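Local structure of microcin B17-processing protein McbD (Escherichia coli str. K-12 substr. MG1655, 6GRH) at residues Lys141-Arg146 with Phe363-Asn368; Glu90-Ile95 with Asp101-His106; Cys166-Arg171 with Thr355-Pro360. The protein is required for converting the inactive precursor of the antibiotic microcin B17 into the active peptide, and belongs to the YcaO family. The protein carries 1 engineered substitution. All blocks are in the same frame, centred on the assembly; numbering follows the deposited sequence.

Interaction 1: residues Lys141-Arg146 with Phe363-Asn368; sequences KFYPDR and FLHMNN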
loop_
_atom_site.group_PDB
_atom_site.type_symbol
_atom_site.label_atom_id
_atom_site.label_comp_id
_atom_site.label_asym_id
_atom_site.label_seq_id
_atom_site.Cartn_x
_atom_site.Cartn_y
_atom_site.Cartn_z
ATOM N N LYS E 141 -25.436 2.601 55.619
ATOM C CA LYS E 141 -26.272 3.340 56.557
ATOM C C LYS E 141 -25.503 4.521 57.189
ATOM O O LYS E 141 -26.106 5.548 57.497
ATOM C CB LYS E 141 -26.912 2.406 57.624
ATOM C CG LYS E 141 -25.928 1.613 58.497
ATOM C CD LYS E 141 -26.621 0.665 59.482
ATOM N N PHE E 142 -24.183 4.372 57.345
ATOM C CA PHE E 142 -23.321 5.411 57.919
ATOM C C PHE E 142 -22.923 6.495 56.923
ATOM O O PHE E 142 -22.556 7.592 57.321
ATOM C CB PHE E 142 -22.044 4.777 58.506
ATOM C CG PHE E 142 -22.307 3.875 59.680
ATOM C CD1 PHE E 142 -22.365 4.393 60.970
ATOM C CD2 PHE E 142 -22.509 2.515 59.500
ATOM C CE1 PHE E 142 -22.634 3.565 62.062
ATOM C CE2 PHE E 142 -22.780 1.681 60.587
ATOM C CZ PHE E 142 -22.844 2.203 61.864
ATOM N N TYR E 143 -22.966 6.171 55.635
ATOM C CA TYR E 143 -22.381 7.017 54.593
ATOM C C TYR E 143 -23.013 6.644 53.257
ATOM O O TYR E 143 -22.396 5.939 52.456
ATOM C CB TYR E 143 -20.856 6.850 54.572
ATOM C CG TYR E 143 -20.139 7.862 53.712
ATOM C CD1 TYR E 143 -19.868 9.136 54.180
ATOM C CD2 TYR E 143 -19.737 7.546 52.417
ATOM C CE1 TYR E 143 -19.207 10.073 53.384
ATOM C CE2 TYR E 143 -19.093 8.474 51.617
ATOM C CZ TYR E 143 -18.815 9.730 52.098
ATOM O OH TYR E 143 -18.183 10.620 51.274
ATOM N N PRO E 144 -24.261 7.095 53.029
ATOM C CA PRO E 144 -25.010 6.615 51.864
ATOM C C PRO E 144 -24.660 7.305 50.556
ATOM O O PRO E 144 -24.873 6.702 49.501
ATOM C CB PRO E 144 -26.477 6.893 52.243
ATOM C CG PRO E 144 -26.414 8.043 53.193
ATOM C CD PRO E 144 -25.112 7.893 53.940
ATOM N N ASP E 145 -24.153 8.535 50.624
ATOM C CA ASP E 145 -23.805 9.329 49.440
ATOM C C ASP E 145 -22.290 9.361 49.206
ATOM O O ASP E 145 -21.540 9.853 50.038
ATOM C CB ASP E 145 -24.366 10.751 49.573
ATOM C CG ASP E 145 -25.884 10.766 49.719
ATOM O OD1 ASP E 145 -26.577 10.120 48.919
ATOM O OD2 ASP E 145 -26.409 11.391 50.654
ATOM N N ARG E 146 -21.857 8.800 48.075
ATOM C CA ARG E 146 -20.453 8.699 47.678
ATOM C C ARG E 146 -20.232 9.401 46.333
ATOM O O ARG E 146 -21.151 9.515 45.521
ATOM C CB ARG E 146 -20.081 7.228 47.437
ATOM C CG ARG E 146 -19.886 6.317 48.642
ATOM C CD ARG E 146 -21.144 5.806 49.300
ATOM N NE ARG E 146 -22.243 5.533 48.382
ATOM C CZ ARG E 146 -22.387 4.448 47.618
ATOM N NH1 ARG E 146 -21.476 3.469 47.602
ATOM N NH2 ARG E 146 -23.465 4.354 46.837
ATOM N N PHE E 363 -15.087 18.790 53.425
ATOM C CA PHE E 363 -16.232 18.074 52.837
ATOM C C PHE E 363 -15.831 16.689 52.313
ATOM O O PHE E 363 -14.863 16.556 51.578
ATOM C CB PHE E 363 -16.896 18.903 51.753
ATOM C CG PHE E 363 -17.535 20.144 52.283
ATOM C CD1 PHE E 363 -18.777 20.076 52.911
ATOM C CD2 PHE E 363 -16.893 21.365 52.191
ATOM C CE1 PHE E 363 -19.370 21.207 53.411
ATOM C CE2 PHE E 363 -17.482 22.504 52.678
ATOM C CZ PHE E 363 -18.716 22.437 53.305
ATOM N N LEU E 364 -16.555 15.654 52.738
ATOM C CA LEU E 364 -16.258 14.278 52.287
ATOM C C LEU E 364 -16.727 14.011 50.859
ATOM O O LEU E 364 -16.207 13.122 50.195
ATOM C CB LEU E 364 -16.842 13.234 53.261
ATOM C CG LEU E 364 -15.989 13.005 54.514
ATOM C CD1 LEU E 364 -16.725 12.156 55.530
ATOM C CD2 LEU E 364 -14.650 12.364 54.200
ATOM N N HIS E 365 -17.712 14.758 50.397
ATOM C CA HIS E 365 -18.163 14.664 49.021
ATOM C C HIS E 365 -18.838 15.983 48.645
ATOM O O HIS E 365 -18.935 16.865 49.486
ATOM C CB HIS E 365 -19.106 13.462 48.869
ATOM C CG HIS E 365 -20.333 13.545 49.714
ATOM N ND1 HIS E 365 -21.392 14.368 49.406
ATOM C CD2 HIS E 365 -20.694 12.866 50.826
ATOM C CE1 HIS E 365 -22.341 14.217 50.310
ATOM N NE2 HIS E 365 -21.949 13.299 51.177
ATOM N N MET E 366 -19.323 16.120 47.417
ATOM C CA MET E 366 -19.775 17.429 46.928
ATOM C C MET E 366 -21.283 17.624 46.789
ATOM O O MET E 366 -21.725 18.641 46.236
ATOM C CB MET E 366 -19.065 17.771 45.606
ATOM C CG MET E 366 -19.584 17.089 44.360
ATOM S SD MET E 366 -18.744 17.724 42.891
ATOM C CE MET E 366 -19.474 19.341 42.695
ATOM N N ASN E 367 -22.069 16.673 47.280
ATOM C CA ASN E 367 -23.526 16.771 47.229
ATOM C C ASN E 367 -24.114 17.275 48.558
ATOM O O ASN E 367 -24.441 16.481 49.432
ATOM C CB ASN E 367 -24.112 15.404 46.870
ATOM C CG ASN E 367 -25.619 15.426 46.742
ATOM O OD1 ASN E 367 -26.242 16.490 46.732
ATOM N ND2 ASN E 367 -26.216 14.240 46.634
ATOM N N ASN E 368 -24.282 18.582 48.716
ATOM C CA ASN E 368 -24.863 19.058 49.981
ATOM C C ASN E 368 -26.419 18.970 50.017
ATOM O O ASN E 368 -27.011 19.367 50.997
ATOM C CB ASN E 368 -24.275 20.409 50.464
ATOM C CG ASN E 368 -24.114 21.400 49.363
ATOM O OD1 ASN E 368 -23.002 21.868 49.064
ATOM N ND2 ASN E 368 -25.222 21.684 48.696
#

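Interaction 2: residues Glu90-Ile95 with Asp101-His106; sequences EAFFQI and DEIITH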
loop_
_atom_site.group_PDB
_atom_site.type_symbol
_atom_site.label_atom_id
_atom_site.label_comp_id
_atom_site.label_asym_id
_atom_site.label_seq_id
_atom_site.Cartn_x
_atom_site.Cartn_y
_atom_site.Cartn_z
ATOM N N GLU E 90 -16.974 12.251 64.155
ATOM C CA GLU E 90 -17.703 13.522 64.072
ATOM C C GLU E 90 -18.248 13.788 62.661
ATOM O O GLU E 90 -19.318 14.384 62.527
ATOM C CB GLU E 90 -16.838 14.691 64.582
ATOM C CG GLU E 90 -16.515 14.630 66.090
ATOM C CD GLU E 90 -17.720 14.321 66.968
ATOM O OE1 GLU E 90 -18.610 15.186 67.086
ATOM O OE2 GLU E 90 -17.806 13.211 67.552
ATOM N N ALA E 91 -17.545 13.327 61.622
ATOM C CA ALA E 91 -18.089 13.368 60.261
ATOM C C ALA E 91 -19.304 12.446 60.126
ATOM O O ALA E 91 -20.373 12.893 59.724
ATOM C CB ALA E 91 -17.027 13.008 59.222
ATOM N N PHE E 92 -19.133 11.176 60.484
ATOM C CA PHE E 92 -20.217 10.184 60.380
ATOM C C PHE E 92 -21.432 10.538 61.247
ATOM O O PHE E 92 -22.570 10.330 60.827
ATOM C CB PHE E 92 -19.742 8.772 60.763
ATOM C CG PHE E 92 -18.858 8.100 59.740
ATOM C CD1 PHE E 92 -19.188 8.078 58.395
ATOM C CD2 PHE E 92 -17.703 7.437 60.145
ATOM C CE1 PHE E 92 -18.363 7.444 57.466
ATOM C CE2 PHE E 92 -16.883 6.798 59.230
ATOM C CZ PHE E 92 -17.217 6.800 57.888
ATOM N N PHE E 93 -21.199 11.096 62.433
ATOM C CA PHE E 93 -22.303 11.535 63.301
ATOM C C PHE E 93 -23.237 12.561 62.636
ATOM O O PHE E 93 -24.426 12.562 62.912
ATOM C CB PHE E 93 -21.771 12.078 64.615
ATOM C CG PHE E 93 -22.829 12.281 65.665
ATOM C CD1 PHE E 93 -23.384 11.189 66.326
ATOM C CD2 PHE E 93 -23.260 13.567 66.010
ATOM C CE1 PHE E 93 -24.358 11.370 67.296
ATOM C CE2 PHE E 93 -24.235 13.752 66.982
ATOM C CZ PHE E 93 -24.782 12.651 67.627
ATOM N N GLN E 94 -22.721 13.390 61.725
ATOM C CA GLN E 94 -23.580 14.339 60.976
ATOM C C GLN E 94 -24.256 13.732 59.743
ATOM O O GLN E 94 -25.249 14.247 59.244
ATOM C CB GLN E 94 -22.758 15.511 60.479
ATOM C CG GLN E 94 -22.043 16.285 61.553
ATOM C CD GLN E 94 -21.159 17.342 60.940
ATOM O OE1 GLN E 94 -21.632 18.212 60.193
ATOM N NE2 GLN E 94 -19.866 17.253 61.215
ATOM N N ILE E 95 -23.679 12.666 59.225
ATOM C CA ILE E 95 -24.087 12.113 57.938
ATOM C C ILE E 95 -25.328 11.220 58.081
ATOM O O ILE E 95 -26.268 11.353 57.299
ATOM C CB ILE E 95 -22.873 11.447 57.257
ATOM C CG1 ILE E 95 -21.856 12.557 56.902
ATOM C CG2 ILE E 95 -23.278 10.687 55.997
ATOM C CD1 ILE E 95 -20.512 12.073 56.414
ATOM N N ASP E 101 -22.091 6.121 69.778
ATOM C CA ASP E 101 -21.889 4.757 70.292
ATOM C C ASP E 101 -21.974 3.744 69.146
ATOM O O ASP E 101 -21.107 2.863 69.029
ATOM C CB ASP E 101 -22.912 4.401 71.389
ATOM C CG ASP E 101 -22.302 3.596 72.550
ATOM O OD1 ASP E 101 -21.297 2.876 72.346
ATOM O OD2 ASP E 101 -22.855 3.677 73.679
ATOM N N GLU E 102 -22.997 3.877 68.295
ATOM C CA GLU E 102 -23.133 2.968 67.162
ATOM C C GLU E 102 -21.978 3.149 66.180
ATOM O O GLU E 102 -21.478 2.162 65.671
ATOM C CB GLU E 102 -24.488 3.092 66.438
ATOM C CG GLU E 102 -24.638 2.044 65.319
ATOM C CD GLU E 102 -26.056 1.835 64.792
ATOM O OE1 GLU E 102 -27.038 2.225 65.468
ATOM O OE2 GLU E 102 -26.184 1.251 63.684
ATOM N N ILE E 103 -21.557 4.394 65.942
ATOM C CA ILE E 103 -20.443 4.683 65.030
ATOM C C ILE E 103 -19.125 4.101 65.541
ATOM O O ILE E 103 -18.392 3.504 64.749
ATOM C CB ILE E 103 -20.283 6.196 64.754
ATOM C CG1 ILE E 103 -21.483 6.712 63.958
ATOM C CG2 ILE E 103 -18.985 6.478 63.993
ATOM C CD1 ILE E 103 -21.671 8.206 64.013
ATOM N N ILE E 104 -18.807 4.261 66.831
ATOM C CA ILE E 104 -17.499 3.777 67.292
ATOM C C ILE E 104 -17.413 2.266 67.493
ATOM O O ILE E 104 -16.302 1.739 67.537
ATOM C CB ILE E 104 -16.904 4.557 68.495
ATOM C CG1 ILE E 104 -17.654 4.302 69.808
ATOM C CG2 ILE E 104 -16.803 6.049 68.159
ATOM C CD1 ILE E 104 -16.982 4.948 71.007
ATOM N N THR E 105 -18.548 1.562 67.577
ATOM C CA THR E 105 -18.518 0.100 67.735
ATOM C C THR E 105 -18.715 -0.655 66.423
ATOM O O THR E 105 -18.484 -1.861 66.377
ATOM C CB THR E 105 -19.540 -0.417 68.771
ATOM O OG1 THR E 105 -20.871 -0.135 68.329
ATOM C CG2 THR E 105 -19.312 0.227 70.141
ATOM N N HIS E 106 -19.135 0.030 65.363
ATOM C CA HIS E 106 -19.356 -0.638 64.088
ATOM C C HIS E 106 -18.009 -1.045 63.452
ATOM O O HIS E 106 -17.040 -0.276 63.465
ATOM C CB HIS E 106 -20.149 0.259 63.133
ATOM C CG HIS E 106 -20.500 -0.410 61.840
ATOM N ND1 HIS E 106 -21.439 -1.418 61.759
ATOM C CD2 HIS E 106 -20.023 -0.236 60.585
ATOM C CE1 HIS E 106 -21.531 -1.826 60.505
ATOM N NE2 HIS E 106 -20.684 -1.124 59.772
#

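Interaction 3: residues Cys166-Arg171 with Thr355-Pro360; sequences CEFMER and TKIVSP. Engineered in segment 166-171: R171 (natural residue Thr).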
loop_
_atom_site.group_PDB
_atom_site.type_symbol
_atom_site.label_atom_id
_atom_site.label_comp_id
_atom_site.label_asym_id
_atom_site.label_seq_id
_atom_site.Cartn_x
_atom_site.Cartn_y
_atom_site.Cartn_z
ATOM N N CYS E 166 -4.984 18.352 43.432
ATOM C CA CYS E 166 -5.583 19.359 42.567
ATOM C C CYS E 166 -7.097 19.240 42.567
ATOM O O CYS E 166 -7.808 20.216 42.780
ATOM C CB CYS E 166 -5.003 19.303 41.145
ATOM S SG CYS E 166 -3.305 19.945 41.064
ATOM N N GLU E 167 -7.597 18.024 42.399
ATOM C CA GLU E 167 -9.029 17.819 42.439
ATOM C C GLU E 167 -9.632 18.150 43.804
ATOM O O GLU E 167 -10.690 18.751 43.860
ATOM C CB GLU E 167 -9.405 16.388 42.059
ATOM C CG GLU E 167 -10.882 16.279 41.760
ATOM C CD GLU E 167 -11.182 15.064 40.926
ATOM O OE1 GLU E 167 -10.825 15.091 39.718
ATOM O OE2 GLU E 167 -11.748 14.098 41.495
ATOM N N PHE E 168 -8.952 17.756 44.878
ATOM C CA PHE E 168 -9.371 18.086 46.262
ATOM C C PHE E 168 -9.488 19.594 46.433
ATOM O O PHE E 168 -10.499 20.086 46.922
ATOM C CB PHE E 168 -8.355 17.515 47.259
ATOM C CG PHE E 168 -8.672 17.782 48.714
ATOM C CD1 PHE E 168 -9.569 16.975 49.404
ATOM C CD2 PHE E 168 -8.034 18.810 49.397
ATOM C CE1 PHE E 168 -9.835 17.193 50.746
ATOM C CE2 PHE E 168 -8.303 19.041 50.747
ATOM C CZ PHE E 168 -9.203 18.214 51.419
ATOM N N MET E 169 -8.446 20.318 46.023
ATOM C CA MET E 169 -8.475 21.774 46.052
ATOM C C MET E 169 -9.643 22.315 45.237
ATOM O O MET E 169 -10.355 23.200 45.697
ATOM C CB MET E 169 -7.160 22.364 45.532
ATOM C CG MET E 169 -6.140 22.570 46.623
ATOM S SD MET E 169 -6.859 23.649 47.871
ATOM C CE MET E 169 -6.408 22.727 49.324
ATOM N N GLU E 170 -9.844 21.765 44.044
ATOM C CA GLU E 170 -10.940 22.203 43.154
ATOM C C GLU E 170 -12.308 22.112 43.834
ATOM O O GLU E 170 -13.067 23.075 43.875
ATOM C CB GLU E 170 -10.990 21.348 41.867
ATOM C CG GLU E 170 -9.964 21.766 40.837
ATOM C CD GLU E 170 -9.661 20.713 39.787
ATOM O OE1 GLU E 170 -10.448 19.769 39.601
ATOM O OE2 GLU E 170 -8.605 20.837 39.142
ATOM N N ARG E 171 -12.606 20.930 44.362
ATOM C CA ARG E 171 -13.919 20.628 44.896
ATOM C C ARG E 171 -14.167 21.330 46.229
ATOM O O ARG E 171 -15.250 21.885 46.437
ATOM C CB ARG E 171 -14.128 19.102 45.012
ATOM C CG ARG E 171 -13.901 18.321 43.709
ATOM C CD ARG E 171 -14.883 18.722 42.621
ATOM N NE ARG E 171 -14.562 18.091 41.339
ATOM C CZ ARG E 171 -14.922 16.866 40.953
ATOM N NH1 ARG E 171 -15.630 16.046 41.740
ATOM N NH2 ARG E 171 -14.554 16.442 39.739
ATOM N N THR E 355 -5.284 6.866 43.408
ATOM C CA THR E 355 -5.250 7.542 44.700
ATOM C C THR E 355 -6.545 8.297 44.926
ATOM O O THR E 355 -7.180 8.743 43.969
ATOM C CB THR E 355 -4.102 8.574 44.809
ATOM O OG1 THR E 355 -4.109 9.403 43.649
ATOM C CG2 THR E 355 -2.754 7.894 44.943
ATOM N N LYS E 356 -6.895 8.479 46.200
ATOM C CA LYS E 356 -7.952 9.414 46.592
ATOM C C LYS E 356 -7.544 10.099 47.887
ATOM O O LYS E 356 -7.182 9.436 48.870
ATOM C CB LYS E 356 -9.300 8.714 46.773
ATOM C CG LYS E 356 -10.491 9.649 47.078
ATOM C CD LYS E 356 -11.706 8.820 47.450
ATOM C CE LYS E 356 -12.938 9.609 47.892
ATOM N NZ LYS E 356 -13.630 10.227 46.733
ATOM N N ILE E 357 -7.576 11.425 47.855
ATOM C CA ILE E 357 -7.325 12.223 49.021
ATOM C C ILE E 357 -8.647 12.498 49.706
ATOM O O ILE E 357 -9.572 13.014 49.076
ATOM C CB ILE E 357 -6.532 13.505 48.686
ATOM C CG1 ILE E 357 -5.123 13.075 48.278
ATOM C CG2 ILE E 357 -6.498 14.420 49.906
ATOM C CD1 ILE E 357 -4.153 14.171 47.978
ATOM N N VAL E 358 -8.684 12.150 50.995
ATOM C CA VAL E 358 -9.864 12.150 51.847
ATOM C C VAL E 358 -9.538 12.842 53.165
ATOM O O VAL E 358 -8.520 12.533 53.782
ATOM C CB VAL E 358 -10.289 10.711 52.240
ATOM C CG1 VAL E 358 -11.490 10.726 53.181
ATOM C CG2 VAL E 358 -10.609 9.889 51.010
ATOM N N SER E 359 -10.421 13.739 53.601
ATOM C CA SER E 359 -10.353 14.306 54.941
ATOM C C SER E 359 -11.739 14.499 55.577
ATOM O O SER E 359 -12.578 15.207 55.019
ATOM C CB SER E 359 -9.617 15.634 54.936
ATOM O OG SER E 359 -9.535 16.148 56.267
ATOM N N PRO E 360 -11.970 13.901 56.768
ATOM C CA PRO E 360 -13.223 14.203 57.508
ATOM C C PRO E 360 -13.291 15.608 58.106
ATOM O O PRO E 360 -14.338 15.978 58.633
ATOM C CB PRO E 360 -13.235 13.147 58.617
ATOM C CG PRO E 360 -11.780 12.895 58.882
ATOM C CD PRO E 360 -11.101 12.983 57.531
#

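Interaction 1: residues Lys141-Arg146 with Phe363-Asn368
H365 slots in beside Y143 and D145, bringing the loop after strand 350-358 against the loop that precedes strand 151-154 in this YcaO-family protein. At its root, H365 CB lies 3.8 Å from Y143 OH. The next atom, CG, is nearly equidistant from that hydroxyl and D145 O, both on one side of it. Both oxygens come closest at CD2: Y143 OH approaches at the edge of the imidazole, near its plane, while D145 O is 3.2 Å from H365 CD2. Beyond it, NE2 and CE1 pass the methylene of D145, whose CB stands 4.3 Å from the centroid of the H365 ring in an off-centre CH-pi contact. A chi1 of 61° places CG between the backbone N and the carbonyl carbon, and from there the ring reaches both neighbours.

The phenol of Y143 has a second partner in L364. Its CE1 packs against L364 CD1 at 3.9 Å, a contact suited to an aromatic ring carrying one polar atom at its end. The Y143 and H365 ring planes are inclined at 71°, the side chains running past each other in opposite directions.

Both imidazole nitrogens are engaged. N367 N donates to H365 ND1 at 3.2 Å, almost in the ring plane, and NE2 donates to the carbonyl oxygen of A371, whose backbone N also binds D145 OD2. Histidine suits the site because its flat ring offers an acceptor at ND1 and a donor at NE2: bonds at both fix its rotation, so CD2 is held toward the oxygens of Y143 and D145.

Interaction 2: residues Glu90-Ile95 with Asp101-His106
I103 rests its branched side chain against the first atoms of F92 and F93, at a helix-loop-helix connection where the short helix 100-105 folds back on the end of helix 82-95. The terminal methyl makes the closest approach. I103 CD1 lies 3.3 Å from F93 N, so it presses on the helix backbone as well as on side chains. It also meets F92 CB at 3.8 Å and F93 CB at 3.9 Å, bridging two consecutive residues. The other branch, CG2, reaches the F92 side chain at CB and CD2, approaching the ring obliquely. With chi1 near -67° and the chain extended beyond it, CD1 reaches the backbone and CB atoms of both phenylalanines, and CG2 adds a second contact to F92. A beta-branched residue suits the place because it sets two methyls against the same helix surface.

The phenylalanines diverge from this common centre. F92 runs on past I103 and its ring meets that of F108, the two planes nearly parallel at about 10°. F93 turns the other way, its ring offering an edge to I103 CD1 and engaging R100, the residue just before 101-106, in a cation-pi contact. R100 also forms a salt bridge with E90, so a charged residue at the start of the second helix is tied to two residues of the first. Further out, L76 packs on both F92 and I103, and T89 adds a contact to I103 from within helix 82-95.

The short helix is pinned internally at its final turn. D101 O accepts two bonds from T105, whose backbone N and OG1 arrive from opposite faces of the carbonyl plane, the hydroxyl at 3.1 Å.

Interaction 3: residues Cys166-Arg171 with Thr355-Pro360
Helix 157-180 packs on an antiparallel sheet here, with F168 of the helix laid against I357 of strand 350-358. The phenyl ring presents one face to I357, whose CG2 methyl sits 4.0 Å from F168 CD1 and is displaced toward the rim of the ring. The same CD1 lies 4.0 Å from I357 O, so the ring touches the strand backbone as well as the branch. Chi1 of F168 is 180°, with CG anti to the backbone N, and this carries the ring from the helix toward the strand. The two side chains cross at about a right angle. Farther along the ring, CZ comes within 4.4 Å of S359 CB.

Strand 350-358 lies between strands 151-154 and 339-347, and its backbone bonds go to both: T355 pairs with S152, while K356 pairs with Y341. A large flat residue suits the helix side of this helix-on-sheet packing, because one ring spans two strand-side residues that face the helix. V358, between them, points away from it. Around the ring, F362 meets F168 edge-to-face and L331 of helix 327-334 touches it.

Serine suits the position just past the strand because it is small and polar: S359 OG bonds to N337 O and also to D361 N, the second bond making an ST turn. R171, an engineered residue one turn along the helix, has NH2 4.0 Å from E167 OE1, a long salt bridge of charges only: the carboxylate lies over a face of the guanidinium and no N-H points at it.

In the fold
Following the chain from the N terminus, interaction 2 comes first, closing the short connection between helices 82-95 and 100-105. The chain then enters the loop holding 141-146, where interaction 1 opens, and passes into helix 157-180, where interaction 3 opens. Strand 350-358 closes interaction 3 and the loop after it closes interaction 1, so interaction 3 is nested inside interaction 1, with interaction 2 in series before both. The three meet in space: I95 packs on Y143, A91 touches P360, and L364 rests on V358. Together they join the peripheral helix pair, two loops from distant parts of the sequence, and the central strand with its covering helix.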